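Local structure of split-soret cytochrome C (Desulfovibrio desulfuricans, 1H21) at residues 86-91 and 173-178; 102-107 and 192-197; 109-114 and 179-184; 211-216 and 220-225. The protein carries electrons as a dimeric cytochrome c with two hemes and probably one [2Fe-2S] cluster per subunit, and may take part in sulfate reduction. All blocks are in the same frame, centred on the assembly; numbering follows the deposited sequence.

Contact 1 of 4, residues 86-91 and 173-178; sequences CGALYG and RLTADA. Unlike the reference sequence in segment 86-91: Cys-86 (reference Tyr).
The methyl group of Ala-88 lodges against helix 165-192 between Thr-175 and Ala-178, which stand one turn apart. Its CB lies 3.8 Å from CA of Thr-175, so it touches the main chain itself, and 4.0 Å from CB of Ala-178. With such small side chains meeting, the backbones come close: CA of Ala-88 and CA of Thr-175 are 5.0 Å apart. Leu-89 starts from a CB directed away from the partner helix, yet its branch CD2 turns back to within 4.5 Å of CB of Ala-178.

Small residues allow two helices of the all-helical fold to pack closely here. The two segment axes approach to 8.9 Å and run roughly parallel, at 30°. Cys-86, at the N-cap of helix 87-99, is inferred to be a ligand of the iron-sulfur cluster, and the side chain of Thr-175 touches that of Cys-44, another inferred ligand. The hydroxyl of Thr-175 is placed anti to its own carbonyl carbon (chi1 -63°), where OG1 bonds back to the carbonyl O of Cys-171, also an inferred ligand, one turn earlier. It approaches Ala-88 simply as packing, with OG1 4.1 Å from CB.

Contact 2 of 4, residues 102-107 and 192-197; sequences RKEVHP and QGKDFK
Pro-107 leans on the ring of Phe-196, joining the first turns of helix 102-118 to the loop that follows helix 165-192. That loop begins at Gly-193, whose positive phi takes the chain out of the helix, and a short 3-10 turn at 194-195 leads to Phe-196, which meets the proline. The nitrogen of Pro-107 has no hydrogen to give to the preceding turn, and helix 102-118 is kinked there.

With CG anti to the backbone N (chi1 -176°), the ring of Phe-196 reaches toward Pro-107, and its turn about CB-CG (chi2 98°) presents CD2 and CE2 to the proline. CD2 lies 4.0 Å from CG of Pro-107, with the two side chains crossing obliquely. The phenyl group also touches Ile-185, Thr-188 and Lys-189 of helix 165-192.

The second meeting is at the surface. Glu-104 holds CG anti to its carbonyl carbon (chi1 -76°) and then runs extended, which carries the carboxylate out to Lys-194. That lysine is likewise extended, and OE2 of Glu-104 rests 3.7 Å from its CG, against the aliphatic shaft. The charged ends do not pair: OE1 of Glu-104 and NZ of Lys-194 remain 5.2 Å apart. The salt bridge of Glu-104 OE2 is made with Lys-189, whose ammonium also binds the carbonyl O of Gly-193 and so ties the carboxylate to the loop. Arg-102 and His-106 meet the second subunit. CE2 of Phe-196 lies 3.8 Å from the carbonyl C of Pro-107, whose O sits in the ring plane at the edge.

Contact 3 of 4, residues 109-114 and 179-184; sequences VNELFR and AFKAAE
Lys-181 reaches across from helix 165-192 and meets helix 102-118 with both its base and its tip. The base presses on Leu-112, with CG of Lys-181 3.8 Å from CD1 of that leucine, while the tip makes a salt bridge to Glu-111, NZ to OE2, at 2.9 Å. A bend at chi2 (57°) lets one chain serve both neighbours: the lysine and Leu-112 run past each other in opposite directions, while lysine and glutamate cross at about a right angle. CE of Lys-181 packs there at 3.9 Å from CG of Glu-111.

The helices are antiparallel members of the all-helical core, their segment axes 10.0 Å apart at closest approach and inclined at 152°. Leu-112 stands at the nearest point; CG anti to the backbone N (chi1 -180°) directs its branched end at helix 165-192, where CD2 lies 4.4 Å from CB of Ala-182.

Glu-111 receives the ammonium on the anti lone pair of OE2. Its other oxygen, OE1, accepts a bond from the backbone N of Thr-199, so each oxygen of this buried carboxylate has a partner. Lys-181 also makes a cation-pi contact with Trp-115, and the two interactions probably favour its charged form. Another side of helix 102-118 faces the dimer interface, where Phe-113 meets Trp-82 of the second subunit edge to face.

Contact 4 of 4, residues 211-216 and 220-225; sequences ECHMTK and ANWAKG. With HEC (heme c), chain E.
His-213 binds the heme iron through NE2, at 2.0 Å, and is steadied from behind by a chain segment only a few residues further on: its ND1 donates to the carbonyl O of Ala-220 at 3.0 Å. The bond is bent, and the oxygen lies 34° out of the imidazole plane. The other axial ligand is His-246 of the second subunit, so the iron is shared across the dimer. With Cys-209 and Cys-212 the histidine forms the CXXCH motif of c-type cytochromes. SG of Cys-212 is bonded to heme CAC at 1.8 Å, its placement anti to the carbonyl carbon (chi1 -57°) pointing it at the porphyrin.

Ala-220 O also takes a weak bond from the N of Trp-222, closing an inverse gamma turn centred on Asn-221. The turn sets the indole beside the imidazole: CE3 of Trp-222 comes 3.8 Å from ND1 of His-213, at the imidazole edge with the planes at 41°, and CH2 reaches 3.6 Å from heme CAD. Ala-223 N gives a weak bond to His-213 O, while its CB meets SD of Met-214 at 4.0 Å. A second heme touches His-213, Met-214, Ala-223 and Gly-225.

The first segment ends helix 204-213, and the returning loop packs against helix 147-158 of the second subunit: Lys-224 N bonds to OG of its Ser-152, and Trp-222 meets its Tyr-156 edge to face.

Contacts 1 and 3 lie in the buried core: both use helix 165-192, and they touch where Leu-89 packs on Phe-113. Contact 1 joins helices inclined at 30° through small side chains beside the inferred cluster ligands, whereas contact 3 joins antiparallel ones and adds a salt bridge to its apolar packing. Contact 2 continues along helix 102-118 to the surface, about 13 Å from contact 3 between centres, and exchanges helix pairing for a loop with exposed charges. Contact 4 stands apart, its centre at least 24 Å from the others. It is buried too, but by heme and the second subunit, and its residues also bind the heme covalently and through its iron.

Contact 1 of 4, residues 86-91 and 173-178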
# COMPACT_ATOMS: atom_id res chain seq x y z
N CYS A 86 -5.59 0.65 2.77
CA CYS A 86 -6.03 -0.09 3.95
C CYS A 86 -5.34 -1.45 3.99
O CYS A 86 -5.39 -2.21 3.02
CB CYS A 86 -7.55 -0.20 3.98
SG CYS A 86 -8.23 0.86 5.31
N GLY A 87 -4.62 -1.70 5.07
CA GLY A 87 -3.86 -2.93 5.23
C GLY A 87 -4.57 -4.23 4.91
O GLY A 87 -3.98 -5.16 4.35
N ALA A 88 -5.83 -4.32 5.31
CA ALA A 88 -6.60 -5.53 5.05
C ALA A 88 -6.69 -5.75 3.55
O ALA A 88 -6.54 -6.87 3.07
CB ALA A 88 -7.98 -5.41 5.64
N LEU A 89 -6.88 -4.66 2.81
CA LEU A 89 -6.99 -4.73 1.36
C LEU A 89 -5.70 -5.19 0.71
O LEU A 89 -5.71 -6.03 -0.20
CB LEU A 89 -7.44 -3.39 0.78
CG LEU A 89 -8.87 -2.89 1.04
CD1 LEU A 89 -9.06 -1.66 0.19
CD2 LEU A 89 -9.90 -3.90 0.64
N TYR A 90 -4.57 -4.65 1.16
CA TYR A 90 -3.30 -5.06 0.59
C TYR A 90 -3.01 -6.53 0.92
O TYR A 90 -2.68 -7.33 0.05
CB TYR A 90 -2.13 -4.21 1.07
CG TYR A 90 -0.88 -4.70 0.43
CD1 TYR A 90 -0.65 -4.48 -0.93
CD2 TYR A 90 0.03 -5.48 1.14
CE1 TYR A 90 0.45 -5.04 -1.57
CE2 TYR A 90 1.15 -6.05 0.50
CZ TYR A 90 1.34 -5.82 -0.85
OH TYR A 90 2.43 -6.35 -1.47
N GLY A 91 -3.11 -6.86 2.20
CA GLY A 91 -2.88 -8.22 2.63
C GLY A 91 -3.65 -9.23 1.79
O GLY A 91 -3.11 -10.27 1.42
N ARG A 173 -12.86 -5.89 12.46
CA ARG A 173 -13.96 -6.53 11.76
C ARG A 173 -13.83 -6.33 10.26
O ARG A 173 -14.12 -7.24 9.48
CB ARG A 173 -15.31 -6.00 12.26
CG ARG A 173 -15.49 -6.20 13.77
CD ARG A 173 -16.83 -5.68 14.30
NE ARG A 173 -16.88 -5.72 15.77
CZ ARG A 173 -17.99 -5.70 16.51
NH1 ARG A 173 -19.18 -5.64 15.93
NH2 ARG A 173 -17.89 -5.72 17.84
N LEU A 174 -13.35 -5.15 9.85
CA LEU A 174 -13.17 -4.86 8.44
C LEU A 174 -12.16 -5.83 7.87
O LEU A 174 -12.30 -6.29 6.73
CB LEU A 174 -12.69 -3.43 8.22
CG LEU A 174 -13.68 -2.29 8.48
CD1 LEU A 174 -13.00 -0.98 8.11
CD2 LEU A 174 -14.94 -2.48 7.66
N THR A 175 -11.15 -6.17 8.66
CA THR A 175 -10.15 -7.13 8.21
C THR A 175 -10.84 -8.45 7.79
O THR A 175 -10.52 -9.03 6.75
CB THR A 175 -9.11 -7.42 9.32
OG1 THR A 175 -8.41 -6.21 9.63
CG2 THR A 175 -8.12 -8.43 8.86
N ALA A 176 -11.86 -8.83 8.56
CA ALA A 176 -12.64 -10.05 8.34
C ALA A 176 -13.49 -9.94 7.10
O ALA A 176 -13.47 -10.85 6.28
CB ALA A 176 -13.52 -10.30 9.53
N ASP A 177 -14.20 -8.84 6.95
CA ASP A 177 -15.02 -8.63 5.76
C ASP A 177 -14.18 -8.69 4.49
O ASP A 177 -14.63 -9.21 3.46
CB ASP A 177 -15.71 -7.27 5.80
CG ASP A 177 -16.73 -7.14 6.92
OD1 ASP A 177 -17.50 -8.09 7.19
OD2 ASP A 177 -16.81 -6.04 7.51
N ALA A 178 -12.99 -8.10 4.53
CA ALA A 178 -12.10 -8.07 3.37
C ALA A 178 -11.53 -9.46 3.10
O ALA A 178 -11.36 -9.86 1.94
CB ALA A 178 -10.99 -7.09 3.60

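Contact 2 of 4, residues 102-107 and 192-197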
# COMPACT_ATOMS: atom_id res chain seq x y z
N ARG A 102 -0.01 -10.16 -13.15
CA ARG A 102 -0.59 -8.85 -13.46
C ARG A 102 -1.90 -8.86 -14.27
O ARG A 102 -2.94 -8.50 -13.73
CB ARG A 102 0.50 -8.07 -14.19
CG ARG A 102 0.29 -6.65 -14.49
CD ARG A 102 1.66 -5.99 -14.68
NE ARG A 102 2.23 -6.07 -16.03
CZ ARG A 102 3.39 -6.67 -16.33
NH1 ARG A 102 4.09 -7.27 -15.38
NH2 ARG A 102 3.90 -6.62 -17.56
N LYS A 103 -1.86 -9.30 -15.53
CA LYS A 103 -3.07 -9.31 -16.37
C LYS A 103 -4.28 -9.98 -15.71
O LYS A 103 -5.41 -9.48 -15.78
CB LYS A 103 -2.81 -10.00 -17.72
CG LYS A 103 -2.10 -9.13 -18.76
N GLU A 104 -4.05 -11.12 -15.07
CA GLU A 104 -5.11 -11.87 -14.42
C GLU A 104 -5.56 -11.32 -13.08
O GLU A 104 -6.73 -11.47 -12.72
CB GLU A 104 -4.71 -13.34 -14.24
CG GLU A 104 -4.77 -14.20 -15.50
CD GLU A 104 -4.50 -15.67 -15.20
OE1 GLU A 104 -3.32 -16.08 -15.23
OE2 GLU A 104 -5.48 -16.40 -14.92
N VAL A 105 -4.63 -10.76 -12.31
CA VAL A 105 -4.96 -10.21 -11.00
C VAL A 105 -5.77 -8.91 -11.06
O VAL A 105 -6.63 -8.65 -10.21
CB VAL A 105 -3.70 -10.06 -10.13
CG1 VAL A 105 -4.06 -9.47 -8.76
CG2 VAL A 105 -3.06 -11.44 -9.93
N HIS A 106 -5.57 -8.13 -12.12
CA HIS A 106 -6.26 -6.86 -12.27
C HIS A 106 -7.77 -6.90 -11.99
O HIS A 106 -8.24 -6.21 -11.09
CB HIS A 106 -5.99 -6.24 -13.66
CG HIS A 106 -6.39 -4.80 -13.76
ND1 HIS A 106 -6.28 -3.92 -12.71
CD2 HIS A 106 -6.88 -4.08 -14.80
CE1 HIS A 106 -6.68 -2.72 -13.09
NE2 HIS A 106 -7.04 -2.79 -14.35
N PRO A 107 -8.55 -7.71 -12.74
CA PRO A 107 -9.99 -7.71 -12.44
C PRO A 107 -10.33 -8.21 -11.05
O PRO A 107 -11.34 -7.79 -10.48
CB PRO A 107 -10.57 -8.60 -13.55
CG PRO A 107 -9.46 -9.57 -13.84
CD PRO A 107 -8.25 -8.64 -13.85
N GLN A 192 -13.61 -20.07 -12.47
CA GLN A 192 -13.70 -19.49 -13.81
C GLN A 192 -12.40 -19.38 -14.61
O GLN A 192 -12.41 -18.84 -15.72
CB GLN A 192 -14.40 -18.14 -13.76
CG GLN A 192 -15.80 -18.21 -13.18
CD GLN A 192 -16.43 -16.83 -12.98
OE1 GLN A 192 -15.79 -15.77 -13.18
NE2 GLN A 192 -17.70 -16.84 -12.57
N GLY A 193 -11.28 -19.85 -14.05
CA GLY A 193 -10.00 -19.81 -14.74
C GLY A 193 -9.63 -18.49 -15.40
O GLY A 193 -9.70 -17.45 -14.75
N LYS A 194 -9.21 -18.52 -16.65
CA LYS A 194 -8.88 -17.28 -17.32
C LYS A 194 -10.11 -16.53 -17.81
O LYS A 194 -9.99 -15.52 -18.47
CB LYS A 194 -7.91 -17.52 -18.48
CG LYS A 194 -6.57 -18.08 -18.04
CD LYS A 194 -5.55 -18.06 -19.14
CE LYS A 194 -4.26 -18.65 -18.64
NZ LYS A 194 -3.24 -18.67 -19.71
N ASP A 195 -11.30 -17.02 -17.48
CA ASP A 195 -12.54 -16.35 -17.88
C ASP A 195 -13.05 -15.32 -16.87
O ASP A 195 -13.97 -14.54 -17.17
CB ASP A 195 -13.65 -17.39 -18.12
CG ASP A 195 -13.45 -18.19 -19.38
OD1 ASP A 195 -13.24 -17.58 -20.46
OD2 ASP A 195 -13.56 -19.43 -19.31
N PHE A 196 -12.48 -15.36 -15.66
CA PHE A 196 -12.84 -14.48 -14.55
C PHE A 196 -13.08 -13.04 -14.97
O PHE A 196 -12.31 -12.45 -15.74
CB PHE A 196 -11.75 -14.52 -13.48
CG PHE A 196 -12.08 -13.70 -12.27
CD1 PHE A 196 -12.62 -14.31 -11.13
CD2 PHE A 196 -11.85 -12.32 -12.25
CE1 PHE A 196 -12.93 -13.56 -9.99
CE2 PHE A 196 -12.15 -11.55 -11.11
CZ PHE A 196 -12.70 -12.17 -9.99
N LYS A 197 -14.15 -12.47 -14.44
CA LYS A 197 -14.50 -11.09 -14.74
C LYS A 197 -14.97 -10.46 -13.43
O LYS A 197 -15.51 -11.14 -12.56
CB LYS A 197 -15.61 -11.03 -15.81
CG LYS A 197 -15.14 -11.26 -17.26

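Contact 3 of 4, residues 109-114 and 179-184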
# COMPACT_ATOMS: atom_id res chain seq x y z
N VAL A 109 -8.54 -7.65 -8.19
CA VAL A 109 -8.34 -6.53 -7.28
C VAL A 109 -9.39 -5.45 -7.56
O VAL A 109 -9.84 -4.76 -6.63
CB VAL A 109 -6.91 -5.94 -7.45
CG1 VAL A 109 -6.74 -4.64 -6.67
CG2 VAL A 109 -5.90 -6.97 -7.01
N ASN A 110 -9.81 -5.31 -8.81
CA ASN A 110 -10.81 -4.32 -9.16
C ASN A 110 -12.11 -4.62 -8.43
O ASN A 110 -12.77 -3.71 -7.92
CB ASN A 110 -11.08 -4.28 -10.66
CG ASN A 110 -10.01 -3.52 -11.43
OD1 ASN A 110 -9.16 -2.85 -10.84
ND2 ASN A 110 -10.06 -3.60 -12.75
N GLU A 111 -12.47 -5.90 -8.37
CA GLU A 111 -13.69 -6.30 -7.68
C GLU A 111 -13.54 -6.10 -6.17
O GLU A 111 -14.43 -5.54 -5.52
CB GLU A 111 -14.04 -7.77 -7.99
CG GLU A 111 -14.94 -8.40 -6.95
CD GLU A 111 -15.94 -9.37 -7.51
OE1 GLU A 111 -16.06 -9.49 -8.74
OE2 GLU A 111 -16.64 -10.01 -6.68
N LEU A 112 -12.43 -6.56 -5.62
CA LEU A 112 -12.17 -6.42 -4.20
C LEU A 112 -12.20 -4.94 -3.78
O LEU A 112 -12.91 -4.58 -2.85
CB LEU A 112 -10.82 -7.05 -3.86
CG LEU A 112 -10.39 -6.98 -2.41
CD1 LEU A 112 -11.46 -7.64 -1.53
CD2 LEU A 112 -9.02 -7.66 -2.28
N PHE A 113 -11.48 -4.09 -4.52
CA PHE A 113 -11.41 -2.65 -4.24
C PHE A 113 -12.72 -1.86 -4.49
O PHE A 113 -13.10 -1.05 -3.65
CB PHE A 113 -10.23 -2.01 -4.98
CG PHE A 113 -8.88 -2.34 -4.39
CD1 PHE A 113 -8.72 -3.40 -3.49
CD2 PHE A 113 -7.76 -1.60 -4.73
CE1 PHE A 113 -7.47 -3.72 -2.95
CE2 PHE A 113 -6.51 -1.91 -4.20
CZ PHE A 113 -6.37 -2.97 -3.31
N ARG A 114 -13.38 -2.07 -5.63
CA ARG A 114 -14.65 -1.38 -5.94
C ARG A 114 -15.73 -1.79 -4.93
O ARG A 114 -16.54 -0.98 -4.49
CB ARG A 114 -15.11 -1.71 -7.35
CG ARG A 114 -14.25 -1.09 -8.42
CD ARG A 114 -14.60 -1.55 -9.81
NE ARG A 114 -13.60 -1.08 -10.77
CZ ARG A 114 -13.43 -1.55 -12.01
NH1 ARG A 114 -14.21 -2.51 -12.49
NH2 ARG A 114 -12.50 -1.01 -12.78
N ALA A 179 -11.24 -10.18 4.18
CA ALA A 179 -10.73 -11.55 4.11
C ALA A 179 -11.82 -12.42 3.47
O ALA A 179 -11.55 -13.17 2.52
CB ALA A 179 -10.42 -12.06 5.51
N PHE A 180 -13.05 -12.25 3.95
CA PHE A 180 -14.20 -12.99 3.44
C PHE A 180 -14.39 -12.74 1.96
O PHE A 180 -14.47 -13.68 1.16
CB PHE A 180 -15.45 -12.55 4.21
CG PHE A 180 -16.69 -13.30 3.83
CD1 PHE A 180 -17.09 -14.42 4.55
CD2 PHE A 180 -17.46 -12.89 2.75
CE1 PHE A 180 -18.24 -15.14 4.18
CE2 PHE A 180 -18.61 -13.60 2.37
CZ PHE A 180 -19.00 -14.73 3.08
N LYS A 181 -14.43 -11.48 1.57
CA LYS A 181 -14.62 -11.11 0.17
C LYS A 181 -13.48 -11.61 -0.73
O LYS A 181 -13.72 -12.12 -1.83
CB LYS A 181 -14.75 -9.60 0.04
CG LYS A 181 -14.94 -9.14 -1.40
CD LYS A 181 -16.16 -9.80 -2.00
CE LYS A 181 -16.40 -9.34 -3.43
NZ LYS A 181 -17.65 -9.95 -3.97
N ALA A 182 -12.25 -11.44 -0.27
CA ALA A 182 -11.08 -11.86 -1.04
C ALA A 182 -11.15 -13.37 -1.25
O ALA A 182 -10.82 -13.87 -2.34
CB ALA A 182 -9.76 -11.48 -0.32
N ALA A 183 -11.57 -14.08 -0.20
CA ALA A 183 -11.69 -15.53 -0.24
C ALA A 183 -12.68 -15.89 -1.35
O ALA A 183 -12.34 -16.67 -2.24
CB ALA A 183 -12.16 -16.07 1.10
N GLU A 184 -13.84 -15.25 -1.37
CA GLU A 184 -14.82 -15.54 -2.41
C GLU A 184 -14.27 -15.30 -3.80
O GLU A 184 -14.53 -16.07 -4.73
CB GLU A 184 -16.07 -14.71 -2.22
CG GLU A 184 -16.80 -14.99 -0.93
CD GLU A 184 -18.19 -14.39 -0.93
OE1 GLU A 184 -18.41 -13.36 -1.62
OE2 GLU A 184 -19.08 -14.96 -0.26

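Contact 4 of 4, residues 211-216 and 220-225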
# COMPACT_ATOMS: atom_id res chain seq x y z
N GLU A 211 -12.12 9.82 -19.51
CA GLU A 211 -12.23 10.13 -20.94
C GLU A 211 -11.12 11.06 -21.40
O GLU A 211 -10.60 10.94 -22.53
CB GLU A 211 -13.60 10.75 -21.25
CG GLU A 211 -14.76 9.82 -20.92
CD GLU A 211 -15.38 9.14 -22.14
OE1 GLU A 211 -16.41 8.45 -21.96
OE2 GLU A 211 -14.85 9.29 -23.27
N CYS A 212 -10.75 11.99 -20.53
CA CYS A 212 -9.68 12.93 -20.84
C CYS A 212 -8.39 12.61 -20.09
O CYS A 212 -7.31 12.55 -20.68
CB CYS A 212 -10.10 14.36 -20.50
SG CYS A 212 -11.59 14.93 -21.31
N HIS A 213 -8.52 12.36 -18.79
CA HIS A 213 -7.38 12.12 -17.94
C HIS A 213 -6.73 10.75 -17.95
O HIS A 213 -5.60 10.62 -17.49
CB HIS A 213 -7.71 12.58 -16.53
CG HIS A 213 -8.00 14.05 -16.46
ND1 HIS A 213 -7.06 15.03 -16.70
CD2 HIS A 213 -9.16 14.70 -16.22
CE1 HIS A 213 -7.65 16.23 -16.61
NE2 HIS A 213 -8.93 16.09 -16.32
N MET A 214 -7.40 9.76 -18.52
CA MET A 214 -6.86 8.40 -18.61
C MET A 214 -6.94 7.80 -20.01
O MET A 214 -6.96 6.58 -20.16
CB MET A 214 -7.56 7.45 -17.64
CG MET A 214 -6.95 7.38 -16.26
SD MET A 214 -7.73 8.58 -15.19
CE MET A 214 -9.25 7.63 -14.72
N THR A 215 -7.00 8.64 -21.03
CA THR A 215 -7.08 8.16 -22.41
C THR A 215 -5.86 8.59 -23.24
O THR A 215 -5.62 9.79 -23.48
CB THR A 215 -8.38 8.63 -23.08
OG1 THR A 215 -9.49 8.19 -22.29
CG2 THR A 215 -8.49 8.01 -24.48
N LYS A 216 -5.05 7.60 -23.59
CA LYS A 216 -3.85 7.81 -24.38
C LYS A 216 -4.15 8.66 -25.61
O LYS A 216 -5.17 8.48 -26.28
CB LYS A 216 -3.28 6.45 -24.79
CG LYS A 216 -1.89 6.49 -25.39
CD LYS A 216 -1.39 5.07 -25.73
CE LYS A 216 0.07 4.83 -25.29
NZ LYS A 216 0.95 4.39 -26.41
N ALA A 220 -5.02 15.90 -22.20
CA ALA A 220 -5.16 15.99 -20.75
C ALA A 220 -4.84 14.67 -20.04
O ALA A 220 -5.03 14.55 -18.82
CB ALA A 220 -6.57 16.43 -20.42
N ASN A 221 -4.30 13.71 -20.78
CA ASN A 221 -3.98 12.39 -20.26
C ASN A 221 -2.79 12.38 -19.28
O ASN A 221 -1.70 11.91 -19.61
CB ASN A 221 -3.74 11.43 -21.42
CG ASN A 221 -3.46 10.03 -20.96
OD1 ASN A 221 -3.97 9.59 -19.93
ND2 ASN A 221 -2.64 9.32 -21.71
N TRP A 222 -3.02 12.89 -18.07
CA TRP A 222 -1.98 12.97 -17.05
C TRP A 222 -2.15 12.05 -15.84
O TRP A 222 -1.16 11.69 -15.20
CB TRP A 222 -1.92 14.39 -16.48
CG TRP A 222 -1.77 15.44 -17.49
CD1 TRP A 222 -0.78 15.55 -18.41
CD2 TRP A 222 -2.65 16.55 -17.70
NE1 TRP A 222 -0.99 16.66 -19.19
CE2 TRP A 222 -2.13 17.29 -18.77
CE3 TRP A 222 -3.83 16.98 -17.08
CZ2 TRP A 222 -2.75 18.45 -19.26
CZ3 TRP A 222 -4.44 18.13 -17.55
CH2 TRP A 222 -3.90 18.85 -18.63
N ALA A 223 -3.39 11.70 -15.51
CA ALA A 223 -3.67 10.90 -14.32
C ALA A 223 -3.46 9.38 -14.30
O ALA A 223 -3.75 8.68 -15.28
CB ALA A 223 -5.06 11.21 -13.83
N LYS A 224 -2.98 8.89 -13.16
CA LYS A 224 -2.79 7.46 -12.96
C LYS A 224 -3.51 7.11 -11.67
O LYS A 224 -3.45 7.86 -10.69
CB LYS A 224 -1.30 7.10 -12.84
CG LYS A 224 -0.60 6.86 -14.18
CD LYS A 224 -1.12 5.61 -14.85
CE LYS A 224 -0.68 5.52 -16.30
NZ LYS A 224 -1.10 4.23 -16.88
N GLY A 225 -4.24 6.00 -11.68
CA GLY A 225 -4.97 5.60 -10.50
C GLY A 225 -6.44 5.51 -10.82
O GLY A 225 -6.99 6.37 -11.52
FE HEC E . -9.97 17.70 -15.75
CHA HEC E . -7.45 19.95 -15.46
CHB HEC E . -9.57 16.73 -12.53
CHC HEC E . -12.74 15.70 -16.03
CHD HEC E . -9.95 18.18 -19.15
NA HEC E . -8.74 18.20 -14.34
C1A HEC E . -7.79 19.20 -14.34
C2A HEC E . -7.16 19.32 -13.02
C3A HEC E . -7.66 18.36 -12.20
C4A HEC E . -8.67 17.68 -13.02
CMA HEC E . -7.21 18.04 -10.78
CAA HEC E . -6.10 20.35 -12.68
CBA HEC E . -6.48 21.51 -11.80
CGA HEC E . -7.56 22.40 -12.38
O1A HEC E . -8.72 21.97 -12.53
O2A HEC E . -7.27 23.58 -12.64
NB HEC E . -11.00 16.50 -14.56
C1B HEC E . -10.66 16.18 -13.24
C2B HEC E . -11.54 15.18 -12.66
C3B HEC E . -12.57 14.96 -13.59
C4B HEC E . -12.14 15.76 -14.80
CMB HEC E . -11.25 14.42 -11.37
CAB HEC E . -13.83 14.31 -13.36
CBB HEC E . -14.71 14.59 -12.23
NC HEC E . -11.19 17.18 -17.23
C1C HEC E . -12.30 16.35 -17.17
C2C HEC E . -12.77 15.98 -18.51
C3C HEC E . -11.94 16.63 -19.39
C4C HEC E . -10.98 17.39 -18.61
CMC HEC E . -13.87 14.94 -18.81
CAC HEC E . -11.96 16.59 -20.77
CBC HEC E . -13.14 16.99 -21.50
ND HEC E . -8.95 18.87 -17.01
C1D HEC E . -9.01 18.91 -18.40
C2D HEC E . -8.01 19.84 -18.94
C3D HEC E . -7.40 20.39 -17.89
C4D HEC E . -7.98 19.79 -16.72
CMD HEC E . -7.64 20.09 -20.41
CAD HEC E . -6.26 21.41 -17.90
CBD HEC E . -6.64 22.79 -18.41
CGD HEC E . -7.73 23.43 -17.57
O1D HEC E . -8.91 23.35 -17.98
O2D HEC E . -7.39 24.01 -16.52